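Local coordinates for malonyl-CoA-[acyl-carrier-protein] transacylase (Coxiella burnetii, PDB 3TQE), which probably transfers the malonyl group from malonyl-CoA to the holo form of acyl carrier protein, supplying the building block for fatty acid synthesis, at residues N235-V238 against V239-E243; P258-W261 against V262-I265; T303-L306 against I307-I311. All coordinates share one frame; numbering follows the deposited sequence.

Contact 1 (N235-V238 against V239-E243); sequences NVDV and VDHNE
The imidazole of His241 gives its NE2 proton to OD2 of Asp237 over 2.7 Å, and this His-carboxylate hydrogen bond ties together two residues four apart in the loop before helix 244-254. The two side chains approach from opposite directions. OD2 lies at the edge of the ring, in its plane, and the N-H...O angle of 164° makes the bond nearly straight. The match is looser on the carboxylate side: NE2 comes to the syn side of OD2 but out of the carboxylate plane, and the two planes stand 57° apart. A neighbouring carboxylate of this kind would be expected to favour a protonated ring.

The second oxygen works on the backbone. Asp237 CG stands between its own backbone N and carbonyl carbon (chi1 56°), which brings OD1 back over the following residues, where Val239 N reaches it in a weak bond of 3.5 Å. The result is a loose, Asx-turn-like arrangement, with Val238 between in the left-handed helical region. The Val239 side chain crosses that of Asp237 at about a right angle, and its CG2 methyl sits 3.6 Å from Asp237 OD1, so one carboxylate oxygen meets both an amide and a methyl group.

Further on, Asn242 N donates to Glu243 OE1 at 3.2 Å, coming from above the carboxylate plane; Glu243 is the N-cap residue of helix 244-254.

The loop is thus pinned between two helices. His241 lies on Ile246 and Ile247 of helix 244-254 and meets the ring of His234, whereas Val238 packs on Glu263, Thr264 and Tyr267 of helix 261-270, and the Asn235 backbone bonds to that of Arg260 on strand 259-260.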
ATOM      1  N   ASN A 235      -4.184   5.994  -5.844  1.00 13.63           N
ATOM      2  CA  ASN A 235      -4.333   4.712  -6.504  1.00 14.10           C
ATOM      3  C   ASN A 235      -5.480   4.659  -7.464  1.00 14.66           C
ATOM      4  O   ASN A 235      -5.428   3.913  -8.441  1.00 15.10           O
ATOM      5  CB  ASN A 235      -4.605   3.626  -5.469  1.00 15.13           C
ATOM      6  CG  ASN A 235      -3.415   3.282  -4.614  1.00 14.88           C
ATOM      7  OD1 ASN A 235      -2.232   3.622  -4.884  1.00 17.30           O
ATOM      8  ND2 ASN A 235      -3.718   2.538  -3.584  1.00 11.49           N
ATOM      9  N   VAL A 236      -6.559   5.338  -7.124  1.00 14.94           N
ATOM     10  CA  VAL A 236      -7.797   5.106  -7.836  1.00 15.73           C
ATOM     11  C   VAL A 236      -7.811   5.815  -9.148  1.00 16.12           C
ATOM     12  O   VAL A 236      -8.388   5.300 -10.116  1.00 17.87           O
ATOM     13  CB  VAL A 236      -9.006   5.487  -6.963  1.00 16.81           C
ATOM     14  CG1 VAL A 236      -9.057   6.954  -6.704  1.00 17.44           C
ATOM     15  CG2 VAL A 236     -10.280   4.983  -7.555  1.00 20.64           C
ATOM     16  N   ASP A 237      -7.148   6.968  -9.210  1.00 16.13           N
ATOM     17  CA  ASP A 237      -7.193   7.814 -10.392  1.00 16.76           C
ATOM     18  C   ASP A 237      -5.860   8.277 -10.943  1.00 15.85           C
ATOM     19  O   ASP A 237      -5.798   8.981 -11.964  1.00 16.74           O
ATOM     20  CB  ASP A 237      -8.119   8.998 -10.127  1.00 18.05           C
ATOM     21  CG  ASP A 237      -7.748   9.787  -8.921  1.00 19.90           C
ATOM     22  OD1 ASP A 237      -6.671   9.548  -8.348  1.00 21.53           O
ATOM     23  OD2 ASP A 237      -8.587  10.619  -8.487  1.00 25.13           O
ATOM     24  N   VAL A 238      -4.777   7.909 -10.272  1.00 14.35           N
ATOM     25  CA  VAL A 238      -3.448   8.202 -10.735  1.00 15.02           C
ATOM     26  C   VAL A 238      -3.202   9.705 -10.877  1.00 14.95           C
ATOM     27  O   VAL A 238      -2.523  10.165 -11.782  1.00 16.29           O
ATOM     28  CB  VAL A 238      -3.103   7.462 -12.040  1.00 14.14           C
ATOM     29  CG1 VAL A 238      -1.597   7.357 -12.213  1.00 17.55           C
ATOM     30  CG2 VAL A 238      -3.723   6.048 -12.073  1.00 17.89           C
ATOM     31  N   VAL A 239      -3.731  10.460  -9.948  1.00 15.15           N
ATOM     32  CA  VAL A 239      -3.430  11.878  -9.849  1.00 15.89           C
ATOM     33  C   VAL A 239      -3.355  12.310  -8.412  1.00 14.97           C
ATOM     34  O   VAL A 239      -3.826  11.629  -7.513  1.00 13.65           O
ATOM     35  CB  VAL A 239      -4.430  12.749 -10.587  1.00 17.41           C
ATOM     36  CG1 VAL A 239      -4.454  12.417 -12.067  1.00 20.02           C
ATOM     37  CG2 VAL A 239      -5.745  12.587  -9.990  1.00 17.94           C
ATOM     38  N   ASP A 240      -2.753  13.469  -8.201  1.00 15.24           N
ATOM     39  CA  ASP A 240      -2.726  14.053  -6.891  1.00 16.14           C
ATOM     40  C   ASP A 240      -3.904  14.981  -6.724  1.00 15.86           C
ATOM     41  O   ASP A 240      -4.463  15.495  -7.712  1.00 18.46           O
ATOM     42  CB  ASP A 240      -1.425  14.808  -6.678  1.00 16.89           C
ATOM     43  CG  ASP A 240      -1.205  15.883  -7.666  1.00 20.60           C
ATOM     44  OD1 ASP A 240      -1.342  15.620  -8.890  1.00 22.31           O
ATOM     45  OD2 ASP A 240      -0.863  16.987  -7.218  1.00 25.93           O
ATOM     46  N   HIS A 241      -4.272  15.204  -5.478  1.00 14.77           N
ATOM     47  CA  HIS A 241      -5.387  16.069  -5.134  1.00 16.10           C
ATOM     48  C   HIS A 241      -5.031  16.959  -3.962  1.00 16.47           C
ATOM     49  O   HIS A 241      -4.397  16.524  -3.028  1.00 18.20           O
ATOM     50  CB  HIS A 241      -6.590  15.247  -4.730  1.00 16.65           C
ATOM     51  CG  HIS A 241      -7.124  14.396  -5.826  1.00 17.31           C
ATOM     52  ND1 HIS A 241      -7.555  14.924  -7.025  1.00 19.20           N
ATOM     53  CD2 HIS A 241      -7.306  13.059  -5.910  1.00 19.56           C
ATOM     54  CE1 HIS A 241      -7.979  13.940  -7.803  1.00 19.99           C
ATOM     55  NE2 HIS A 241      -7.841  12.799  -7.147  1.00 20.39           N
ATOM     56  N   ASN A 242      -5.471  18.201  -4.003  1.00 16.92           N
ATOM     57  CA  ASN A 242      -5.208  19.138  -2.918  1.00 18.66           C
ATOM     58  C   ASN A 242      -6.396  19.373  -2.013  1.00 18.23           C
ATOM     59  O   ASN A 242      -6.254  19.833  -0.882  1.00 20.84           O
ATOM     60  CB  ASN A 242      -4.765  20.467  -3.507  1.00 21.15           C
ATOM     61  CG  ASN A 242      -3.446  20.376  -4.224  1.00 25.84           C
ATOM     62  OD1 ASN A 242      -3.255  20.982  -5.294  1.00 34.25           O
ATOM     63  ND2 ASN A 242      -2.521  19.647  -3.649  1.00 29.27           N
ATOM     64  N   GLU A 243      -7.593  19.109  -2.510  1.00 17.13           N
ATOM     65  CA  GLU A 243      -8.805  19.453  -1.804  1.00 18.40           C
ATOM     66  C   GLU A 243      -9.250  18.342  -0.883  1.00 16.03           C
ATOM     67  O   GLU A 243      -9.303  17.204  -1.319  1.00 15.13           O
ATOM     68  CB  GLU A 243      -9.889  19.688  -2.842  1.00 20.22           C
ATOM     69  CG  GLU A 243      -9.475  20.611  -3.959  1.00 27.07           C
ATOM     70  CD  GLU A 243      -8.866  19.929  -5.256  1.00 31.04           C
ATOM     71  OE1 GLU A 243      -8.285  18.754  -5.311  1.00 28.32           O
ATOM     72  OE2 GLU A 243      -8.950  20.683  -6.264  1.00 36.86           O
TER

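Contact 2 (P258-W261 against V262-I265); sequences PVRW and VETI
Arg260 holds Glu263 side-on with two nitrogens, yet both carboxylate oxygens are approached from above their plane. This salt bridge joins the N-cap residue of helix 261-270 to its first turn, where an inverse gamma turn centred on Arg260 leads from strand 259-260 into the helix. Arg260 NE lies 2.8 Å from Glu263 OE1, and NH2 of the arginine the same distance from OE2. Both bonds run almost straight and within the guanidinium plane, which is turned 41° from the carboxylate; the bend at chi3 (69°) turns the NE and NH2 edge of the arginine to Glu263. Its remaining nitrogen, NH1, bonds to Val236 O.

The carbonyl of Arg260 is gripped twice by Thr264. Thr264 N donates to Arg260 O over 3.0 Å, and OG1 to the same oxygen over 2.8 Å, from opposite faces of the carbonyl plane, so backbone and side chain together tie the first helical turn.

On the buried side, Trp261 packs against His95, Leu285 and Leu288, its side chain about 8 Å from that of Ser96, the predicted active-site residue. Ile265 lies over one indole face, a CH-pi contact with CG1 4.0 Å from the centroid of the five-membered ring. Trp261 NE1, buried without a polar partner, has Ile265 CG1 3.6 Å away.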
ATOM      1  N   PRO A 258      -9.801  -0.727  -8.584  1.00 16.24           N
ATOM      2  CA  PRO A 258      -8.461  -1.281  -8.605  1.00 16.29           C
ATOM      3  C   PRO A 258      -7.387  -0.292  -8.244  1.00 15.30           C
ATOM      4  O   PRO A 258      -7.514   0.897  -8.510  1.00 16.07           O
ATOM      5  CB  PRO A 258      -8.262  -1.743 -10.042  1.00 17.76           C
ATOM      6  CG  PRO A 258      -9.334  -1.209 -10.758  1.00 19.86           C
ATOM      7  CD  PRO A 258     -10.454  -0.839  -9.887  1.00 17.59           C
ATOM      8  N   VAL A 259      -6.331  -0.824  -7.659  1.00 14.28           N
ATOM      9  CA  VAL A 259      -5.133  -0.057  -7.380  1.00 14.03           C
ATOM     10  C   VAL A 259      -4.335   0.003  -8.677  1.00 13.49           C
ATOM     11  O   VAL A 259      -3.812  -1.000  -9.162  1.00 14.38           O
ATOM     12  CB  VAL A 259      -4.304  -0.726  -6.293  1.00 13.89           C
ATOM     13  CG1 VAL A 259      -2.958  -0.043  -6.091  1.00 16.21           C
ATOM     14  CG2 VAL A 259      -5.089  -0.749  -5.012  1.00 16.96           C
ATOM     15  N   ARG A 260      -4.194   1.211  -9.213  1.00 13.86           N
ATOM     16  CA  ARG A 260      -3.558   1.393 -10.501  1.00 13.78           C
ATOM     17  C   ARG A 260      -2.077   1.649 -10.310  1.00 13.56           C
ATOM     18  O   ARG A 260      -1.568   2.733 -10.604  1.00 13.68           O
ATOM     19  CB  ARG A 260      -4.263   2.500 -11.268  1.00 14.29           C
ATOM     20  CG  ARG A 260      -5.685   2.120 -11.557  1.00 15.90           C
ATOM     21  CD  ARG A 260      -6.515   3.282 -11.929  1.00 19.21           C
ATOM     22  NE  ARG A 260      -6.134   3.823 -13.216  1.00 19.24           N
ATOM     23  CZ  ARG A 260      -6.719   4.883 -13.781  1.00 23.19           C
ATOM     24  NH1 ARG A 260      -7.687   5.547 -13.165  1.00 23.30           N
ATOM     25  NH2 ARG A 260      -6.329   5.287 -14.968  1.00 24.29           N
ATOM     26  N   TRP A 261      -1.381   0.647  -9.823  1.00 13.57           N
ATOM     27  CA  TRP A 261       0.013   0.825  -9.474  1.00 13.54           C
ATOM     28  C   TRP A 261       0.906   0.977 -10.701  1.00 13.78           C
ATOM     29  O   TRP A 261       1.770   1.855 -10.744  1.00 13.82           O
ATOM     30  CB  TRP A 261       0.492  -0.301  -8.583  1.00 14.24           C
ATOM     31  CG  TRP A 261       1.797  -0.044  -7.969  1.00 13.30           C
ATOM     32  CD1 TRP A 261       2.966  -0.654  -8.242  1.00 15.25           C
ATOM     33  CD2 TRP A 261       2.079   0.948  -6.980  1.00 12.63           C
ATOM     34  NE1 TRP A 261       3.966  -0.126  -7.466  1.00 15.12           N
ATOM     35  CE2 TRP A 261       3.444   0.879  -6.699  1.00 13.70           C
ATOM     36  CE3 TRP A 261       1.307   1.892  -6.313  1.00 14.76           C
ATOM     37  CZ2 TRP A 261       4.049   1.703  -5.756  1.00 13.32           C
ATOM     38  CZ3 TRP A 261       1.920   2.721  -5.399  1.00 14.30           C
ATOM     39  CH2 TRP A 261       3.263   2.611  -5.125  1.00 14.54           C
ATOM     40  N   VAL A 262       0.709   0.157 -11.706  1.00 14.24           N
ATOM     41  CA  VAL A 262       1.581   0.272 -12.852  0.50 14.48           C
ATOM     42  C   VAL A 262       1.410   1.663 -13.496  1.00 14.03           C
ATOM     43  O   VAL A 262       2.411   2.283 -13.843  1.00 15.26           O
ATOM     44  CB  VAL A 262       1.434  -0.897 -13.832  0.50 15.10           C
ATOM     45  CG1 VAL A 262      -0.012  -1.094 -14.192  0.50 16.28           C
ATOM     46  CG2 VAL A 262       2.351  -0.702 -15.046  0.50 14.56           C
ATOM     47  N   GLU A 263       0.195   2.184 -13.586  1.00 13.70           N
ATOM     48  CA  GLU A 263       0.013   3.512 -14.148  1.00 14.28           C
ATOM     49  C   GLU A 263       0.650   4.573 -13.263  1.00 13.68           C
ATOM     50  O   GLU A 263       1.150   5.578 -13.753  1.00 14.45           O
ATOM     51  CB  GLU A 263      -1.464   3.825 -14.337  1.00 16.20           C
ATOM     52  CG  GLU A 263      -2.072   3.123 -15.487  1.00 18.01           C
ATOM     53  CD  GLU A 263      -3.577   3.164 -15.436  1.00 20.62           C
ATOM     54  OE1 GLU A 263      -4.163   2.398 -14.628  1.00 22.39           O
ATOM     55  OE2 GLU A 263      -4.164   3.961 -16.197  1.00 27.28           O
ATOM     56  N   THR A 264       0.601   4.374 -11.960  1.00 12.04           N
ATOM     57  CA  THR A 264       1.242   5.306 -11.022  1.00 12.28           C
ATOM     58  C   THR A 264       2.742   5.354 -11.262  1.00 12.69           C
ATOM     59  O   THR A 264       3.325   6.442 -11.352  1.00 12.84           O
ATOM     60  CB  THR A 264       0.957   4.911  -9.582  1.00 12.53           C
ATOM     61  OG1 THR A 264      -0.447   5.028  -9.364  1.00 13.75           O
ATOM     62  CG2 THR A 264       1.710   5.788  -8.613  1.00 14.10           C
ATOM     63  N   ILE A 265       3.368   4.199 -11.377  1.00 12.31           N
ATOM     64  CA  ILE A 265       4.808   4.155 -11.581  1.00 13.07           C
ATOM     65  C   ILE A 265       5.145   4.746 -12.942  1.00 13.99           C
ATOM     66  O   ILE A 265       6.105   5.502 -13.065  1.00 14.11           O
ATOM     67  CB  ILE A 265       5.349   2.742 -11.426  1.00 13.39           C
ATOM     68  CG1 ILE A 265       5.108   2.228 -10.004  1.00 14.66           C
ATOM     69  CG2 ILE A 265       6.801   2.654 -11.823  1.00 14.70           C
ATOM     70  CD1 ILE A 265       5.640   3.091  -8.886  1.00 14.11           C
TER

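Contact 3 (T303-L306 against I307-I311); sequences TTEL and ILTAI
Thr309 and Glu305 meet in a doubled hydrogen bond one turn into helix 304-313. Thr309 N donates to Glu305 O over 2.9 Å, as expected of an alpha helix, and the hydroxyl OG1 of Thr309 reaches the same oxygen, also at 2.9 Å. The two donors come from opposite faces of the carbonyl plane, the hydroxyl standing 37° above it. With OG1 anti to its own carbonyl carbon (chi1 -67°), the hydroxyl is folded back along the helix toward the preceding turn.

Backbone bonds of the same i to i+4 pattern join Ile307 N to Thr303 O, Leu308 N to Thr304 O and Ala310 N to Leu306 O. At the start of the helix a side chain takes the place of a backbone acceptor: Thr303, the N-cap, accepts from Leu306 N through OG1 at 3.1 Å, occupying an amide of the first turn.

Apolar contact between side chains is slight. Thr304 and Leu308 lie side by side, pointing the same way, with CG2 of the threonine 3.8 Å from CD1 of the leucine; the hydroxyl of Thr304 bonds instead to Gln30.

Leu308 and Thr309 lie at the surface, whereas Ile307 rests on Cys80 and Trp81 of helix 63-83 and Ala310 also meets Trp81. Thr303 and Thr304 touch helix 24-29, and Leu306 and Ala310 lie against strand 297-300.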
ATOM      1  N   THR A 303      17.269   0.174   7.508  1.00 15.40           N
ATOM      2  CA  THR A 303      18.288   0.370   8.530  1.00 15.74           C
ATOM      3  C   THR A 303      18.910   1.729   8.367  1.00 15.14           C
ATOM      4  O   THR A 303      18.770   2.366   7.327  1.00 14.53           O
ATOM      5  CB  THR A 303      19.428  -0.660   8.435  1.00 16.85           C
ATOM      6  OG1 THR A 303      20.214  -0.384   7.260  1.00 17.68           O
ATOM      7  CG2 THR A 303      18.924  -2.095   8.396  1.00 19.87           C
ATOM      8  N   THR A 304      19.605   2.172   9.396  1.00 14.33           N
ATOM      9  CA  THR A 304      20.248   3.465   9.373  1.00 14.88           C
ATOM     10  C   THR A 304      21.232   3.505   8.224  1.00 14.64           C
ATOM     11  O   THR A 304      21.289   4.494   7.502  1.00 15.05           O
ATOM     12  CB  THR A 304      20.935   3.774  10.711  1.00 15.11           C
ATOM     13  OG1 THR A 304      19.927   3.851  11.708  1.00 15.36           O
ATOM     14  CG2 THR A 304      21.688   5.069  10.658  1.00 17.14           C
ATOM     15  N   GLU A 305      22.014   2.446   8.045  1.00 15.68           N
ATOM     16  CA  GLU A 305      23.013   2.438   6.964  1.00 17.00           C
ATOM     17  C   GLU A 305      22.337   2.552   5.601  1.00 16.02           C
ATOM     18  O   GLU A 305      22.793   3.294   4.741  1.00 15.79           O
ATOM     19  CB  GLU A 305      23.879   1.171   7.012  1.00 18.78           C
ATOM     20  CG  GLU A 305      25.058   1.137   6.009  1.00 25.70           C
ATOM     21  CD  GLU A 305      26.257   0.198   6.399  1.00 34.86           C
ATOM     22  OE1 GLU A 305      26.069  -1.039   6.674  1.00 39.65           O
ATOM     23  OE2 GLU A 305      27.425   0.699   6.392  1.00 40.64           O
ATOM     24  N   LEU A 306      21.230   1.846   5.409  1.00 14.99           N
ATOM     25  CA  LEU A 306      20.527   1.905   4.142  1.00 14.65           C
ATOM     26  C   LEU A 306      19.958   3.289   3.902  1.00 13.83           C
ATOM     27  O   LEU A 306      20.014   3.794   2.786  1.00 13.55           O
ATOM     28  CB  LEU A 306      19.438   0.855   4.098  1.00 14.74           C
ATOM     29  CG  LEU A 306      19.944  -0.572   3.986  1.00 16.05           C
ATOM     30  CD1 LEU A 306      18.794  -1.518   4.190  1.00 18.13           C
ATOM     31  CD2 LEU A 306      20.649  -0.859   2.692  1.00 19.33           C
ATOM     32  N   ILE A 307      19.425   3.910   4.939  1.00 13.44           N
ATOM     33  CA  ILE A 307      18.886   5.254   4.817  1.00 13.12           C
ATOM     34  C   ILE A 307      19.995   6.219   4.430  1.00 13.50           C
ATOM     35  O   ILE A 307      19.840   7.026   3.520  1.00 14.10           O
ATOM     36  CB  ILE A 307      18.176   5.710   6.100  1.00 13.30           C
ATOM     37  CG1 ILE A 307      16.881   4.901   6.255  1.00 14.05           C
ATOM     38  CG2 ILE A 307      17.932   7.211   6.075  1.00 15.56           C
ATOM     39  CD1 ILE A 307      16.248   5.019   7.607  1.00 15.04           C
ATOM     40  N   LEU A 308      21.123   6.144   5.122  1.00 14.41           N
ATOM     41  CA  LEU A 308      22.218   7.054   4.817  1.00 15.68           C
ATOM     42  C   LEU A 308      22.756   6.825   3.422  1.00 15.67           C
ATOM     43  O   LEU A 308      23.065   7.780   2.731  1.00 17.21           O
ATOM     44  CB  LEU A 308      23.319   6.914   5.859  1.00 16.20           C
ATOM     45  CG  LEU A 308      22.927   7.440   7.243  1.00 17.42           C
ATOM     46  CD1 LEU A 308      23.973   6.983   8.235  1.00 19.56           C
ATOM     47  CD2 LEU A 308      22.764   8.940   7.295  1.00 19.72           C
ATOM     48  N   THR A 309      22.819   5.578   2.979  1.00 15.76           N
ATOM     49  CA  THR A 309      23.224   5.245   1.625  1.00 16.61           C
ATOM     50  C   THR A 309      22.286   5.861   0.589  1.00 16.17           C
ATOM     51  O   THR A 309      22.727   6.434  -0.406  1.00 16.52           O
ATOM     52  CB  THR A 309      23.259   3.740   1.450  1.00 17.33           C
ATOM     53  OG1 THR A 309      24.317   3.236   2.272  1.00 20.45           O
ATOM     54  CG2 THR A 309      23.500   3.320   0.020  1.00 20.95           C
ATOM     55  N   ALA A 310      20.993   5.737   0.848  1.00 15.43           N
ATOM     56  CA  ALA A 310      19.978   6.282  -0.034  1.00 15.70           C
ATOM     57  C   ALA A 310      20.091   7.792  -0.110  1.00 15.76           C
ATOM     58  O   ALA A 310      19.949   8.361  -1.175  1.00 16.46           O
ATOM     59  CB  ALA A 310      18.592   5.859   0.431  1.00 15.56           C
ATOM     60  N   ILE A 311      20.265   8.458   1.023  1.00 15.62           N
ATOM     61  CA  ILE A 311      20.400   9.898   1.021  1.00 16.27           C
ATOM     62  C   ILE A 311      21.620  10.306   0.215  1.00 17.68           C
ATOM     63  O   ILE A 311      21.573  11.224  -0.606  1.00 18.85           O
ATOM     64  CB  ILE A 311      20.467  10.451   2.432  1.00 16.84           C
ATOM     65  CG1 ILE A 311      19.159  10.173   3.179  1.00 17.01           C
ATOM     66  CG2 ILE A 311      20.786  11.934   2.416  1.00 18.75           C
ATOM     67  CD1 ILE A 311      19.208  10.484   4.665  1.00 18.44           C
TER

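Overall arrangement
Contacts 1 and 2 are neighbours in the fold, their centres 12 Å apart, and they touch where the backbone oxygens of Asn235 and Val236 reach Arg260. Contact 3 lies apart on the C-terminal helix, about 16 Å from contact 2 between nearest atoms. The chemistry follows the setting. Contact 2, closest to the centre of the chain and with three buried residues, combines a buried Trp-Ile pair with a salt bridge. Contact 1, in an irregular and partly buried loop, depends on one carboxylate that takes a ring N-H and, weakly, an amide. Contact 3, most peripheral and exposed on one side, relies on helical backbone bonds; like contact 2, it has a threonine hydroxyl doubling one of them.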